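Local atomic coordinates of plasmid pRiA4b Orf3-like domain-containing protein (Methanosarcina mazei, PDB entry 2I1S), a protein that is of unknown function but belongs to the plasmid pRiA4b ORF-3-like family and is built around a mixed beta sheet. Residues Lys87-Leu90 and Ser91-Phe94. Sequence-based numbering, arbitrary orientation.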
ATOM      1  N   LYS A  87      12.540  11.100  -8.760  1.00 41.98           N
ATOM      2  CA  LYS A  87      13.280  10.779  -9.984  1.00 41.84           C
ATOM      3  C   LYS A  87      13.042   9.366 -10.522  1.00 41.86           C
ATOM      4  O   LYS A  87      12.843   9.192 -11.716  1.00 41.77           O
ATOM      5  CB  LYS A  87      14.779  10.975  -9.739  1.00 42.12           C
ATOM      6  CG  LYS A  87      15.195  12.444  -9.736  1.00 42.85           C
ATOM      7  CD  LYS A  87      16.499  12.647  -9.002  1.00 45.11           C
ATOM      8  CE  LYS A  87      17.217  13.880  -9.527  1.00 47.17           C
ATOM      9  NZ  LYS A  87      18.466  14.081  -8.767  1.00 48.95           N
ATOM     10  N   ALA A  88      13.087   8.367  -9.638  1.00 42.58           N
ATOM     11  CA  ALA A  88      12.901   6.958  -9.999  1.00 42.56           C
ATOM     12  C   ALA A  88      11.527   6.750 -10.628  1.00 43.45           C
ATOM     13  O   ALA A  88      10.492   7.148 -10.052  1.00 43.61           O
ATOM     14  CB  ALA A  88      13.075   6.085  -8.796  1.00 41.71           C
ATOM     15  N   LYS A  89      11.523   6.165 -11.824  1.00 43.75           N
ATOM     16  CA  LYS A  89      10.295   5.907 -12.565  1.00 44.16           C
ATOM     17  C   LYS A  89       9.909   4.437 -12.409  1.00 43.95           C
ATOM     18  O   LYS A  89      10.784   3.582 -12.424  1.00 44.59           O
ATOM     19  CB  LYS A  89      10.516   6.245 -14.042  1.00 44.36           C
ATOM     20  CG  LYS A  89      10.648   7.750 -14.345  1.00 45.87           C
ATOM     21  CD  LYS A  89       9.267   8.452 -14.302  1.00 47.07           C
ATOM     22  CE  LYS A  89       9.112   9.593 -15.345  1.00 47.55           C
ATOM     23  NZ  LYS A  89       9.379  10.961 -14.776  1.00 45.47           N
ATOM     24  N   LEU A  90       8.619   4.131 -12.260  1.00 43.71           N
ATOM     25  CA  LEU A  90       8.175   2.718 -12.199  1.00 43.25           C
ATOM     26  C   LEU A  90       8.664   1.911 -13.390  1.00 43.22           C
ATOM     27  O   LEU A  90       9.122   0.768 -13.224  1.00 43.60           O
ATOM     28  CB  LEU A  90       6.650   2.594 -12.129  1.00 43.20           C
ATOM     29  CG  LEU A  90       5.938   3.248 -10.947  1.00 42.06           C
ATOM     30  CD1 LEU A  90       4.450   2.853 -10.949  1.00 40.53           C
ATOM     31  CD2 LEU A  90       6.601   2.895  -9.646  1.00 40.37           C
ATOM     32  N   SER A  91       8.569   2.533 -14.572  1.00 43.00           N
ATOM     33  CA  SER A  91       8.962   1.968 -15.871  1.00 42.52           C
ATOM     34  C   SER A  91      10.449   1.636 -16.012  1.00 42.66           C
ATOM     35  O   SER A  91      10.840   0.913 -16.920  1.00 42.09           O
ATOM     36  CB  SER A  91       8.530   2.905 -17.008  1.00 42.43           C
ATOM     37  OG  SER A  91       9.361   4.056 -17.108  1.00 41.38           O
ATOM     38  N   ASP A  92      11.270   2.174 -15.119  1.00 43.02           N
ATOM     39  CA  ASP A  92      12.683   1.821 -15.061  1.00 43.30           C
ATOM     40  C   ASP A  92      12.949   0.574 -14.208  1.00 43.17           C
ATOM     41  O   ASP A  92      14.028  -0.026 -14.310  1.00 42.97           O
ATOM     42  CB  ASP A  92      13.480   3.002 -14.524  1.00 43.79           C
ATOM     43  CG  ASP A  92      13.642   4.115 -15.565  1.00 45.77           C
ATOM     44  OD1 ASP A  92      13.785   3.801 -16.777  1.00 44.77           O
ATOM     45  OD2 ASP A  92      13.618   5.305 -15.160  1.00 48.09           O
ATOM     46  N   TYR A  93      11.964   0.185 -13.390  1.00 42.81           N
ATOM     47  CA  TYR A  93      12.108  -0.922 -12.436  1.00 42.92           C
ATOM     48  C   TYR A  93      11.190  -2.125 -12.661  1.00 43.58           C
ATOM     49  O   TYR A  93      11.657  -3.269 -12.688  1.00 44.05           O
ATOM     50  CB  TYR A  93      11.908  -0.425 -11.011  1.00 42.56           C
ATOM     51  CG  TYR A  93      13.101   0.295 -10.437  1.00 41.49           C
ATOM     52  CD1 TYR A  93      14.073  -0.397  -9.738  1.00 39.75           C
ATOM     53  CD2 TYR A  93      13.232   1.671 -10.568  1.00 42.24           C
ATOM     54  CE1 TYR A  93      15.160   0.252  -9.203  1.00 40.79           C
ATOM     55  CE2 TYR A  93      14.321   2.338 -10.041  1.00 43.14           C
ATOM     56  CZ  TYR A  93      15.293   1.624  -9.361  1.00 41.58           C
ATOM     57  OH  TYR A  93      16.385   2.277  -8.822  1.00 40.32           O
ATOM     58  N   PHE A  94       9.889  -1.870 -12.780  1.00 44.05           N
ATOM     59  CA  PHE A  94       8.910  -2.937 -12.966  1.00 44.26           C
ATOM     60  C   PHE A  94       8.909  -3.445 -14.402  1.00 44.32           C
ATOM     61  O   PHE A  94       8.756  -2.682 -15.361  1.00 44.74           O
ATOM     62  CB  PHE A  94       7.490  -2.479 -12.594  1.00 44.51           C
ATOM     63  CG  PHE A  94       7.258  -2.297 -11.108  1.00 44.65           C
ATOM     64  CD1 PHE A  94       7.446  -1.050 -10.509  1.00 44.41           C
ATOM     65  CD2 PHE A  94       6.784  -3.359 -10.324  1.00 45.09           C
ATOM     66  CE1 PHE A  94       7.227  -0.867  -9.137  1.00 45.21           C
ATOM     67  CE2 PHE A  94       6.550  -3.196  -8.969  1.00 45.56           C
ATOM     68  CZ  PHE A  94       6.770  -1.934  -8.364  1.00 44.80           C
TER
HETATM   69  O   HOH W   1      14.538   5.643 -12.824  1.00 53.39           O
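The carbonyl oxygen of L90 is gripped by two consecutive amides: F94 N lies 2.8 Å from L90 O, nearly in line with the C=O bond (174° at the oxygen), and Y93 N reaches L90 O at 2.9 Å from above the carbonyl plane. One residue earlier, D92 N donates to K89 O at 3.1 Å, again from above the plane. Two i to i+3 bonds and one i to i+4 bond thus close one short, weakly bonded helical turn around 90-93. At the start of this turn, a water joins K89 N to the carboxylate of D92, accepting from K89 N at 3.2 Å and donating to D92 OD2 at 2.5 Å. The D92 side chain folds back toward the residue that opens the turn, with CG beside its own backbone N (chi1 -75°), and OD2 approaches K89 CB at 3.4 Å. The water thus ties the D92 carboxylate to the amide three residues before it. The aromatic rings turn their edges to the two carbonyl oxygens: K89 O lies near the plane of Y93, and L90 O near that of F94. L90 and F94 run side by side in the same direction, CD2 of L90 meeting CE1 of F94 at 3.8 Å, while the methyl of A88 approaches Y93 CE2 obliquely at 4.1 Å. Beyond the turn, Y93 OH is hydrogen-bonded to D66 of strand 65-69, and its ring meets F34 almost at right angles. The turn follows edge strand 82-84 and leads toward strand 100-105; L90 and F94 pack against F34 of helix 34-44 and Y9 of strand 7-15, with M57 of strand 53-58 touching both Y93 and F94.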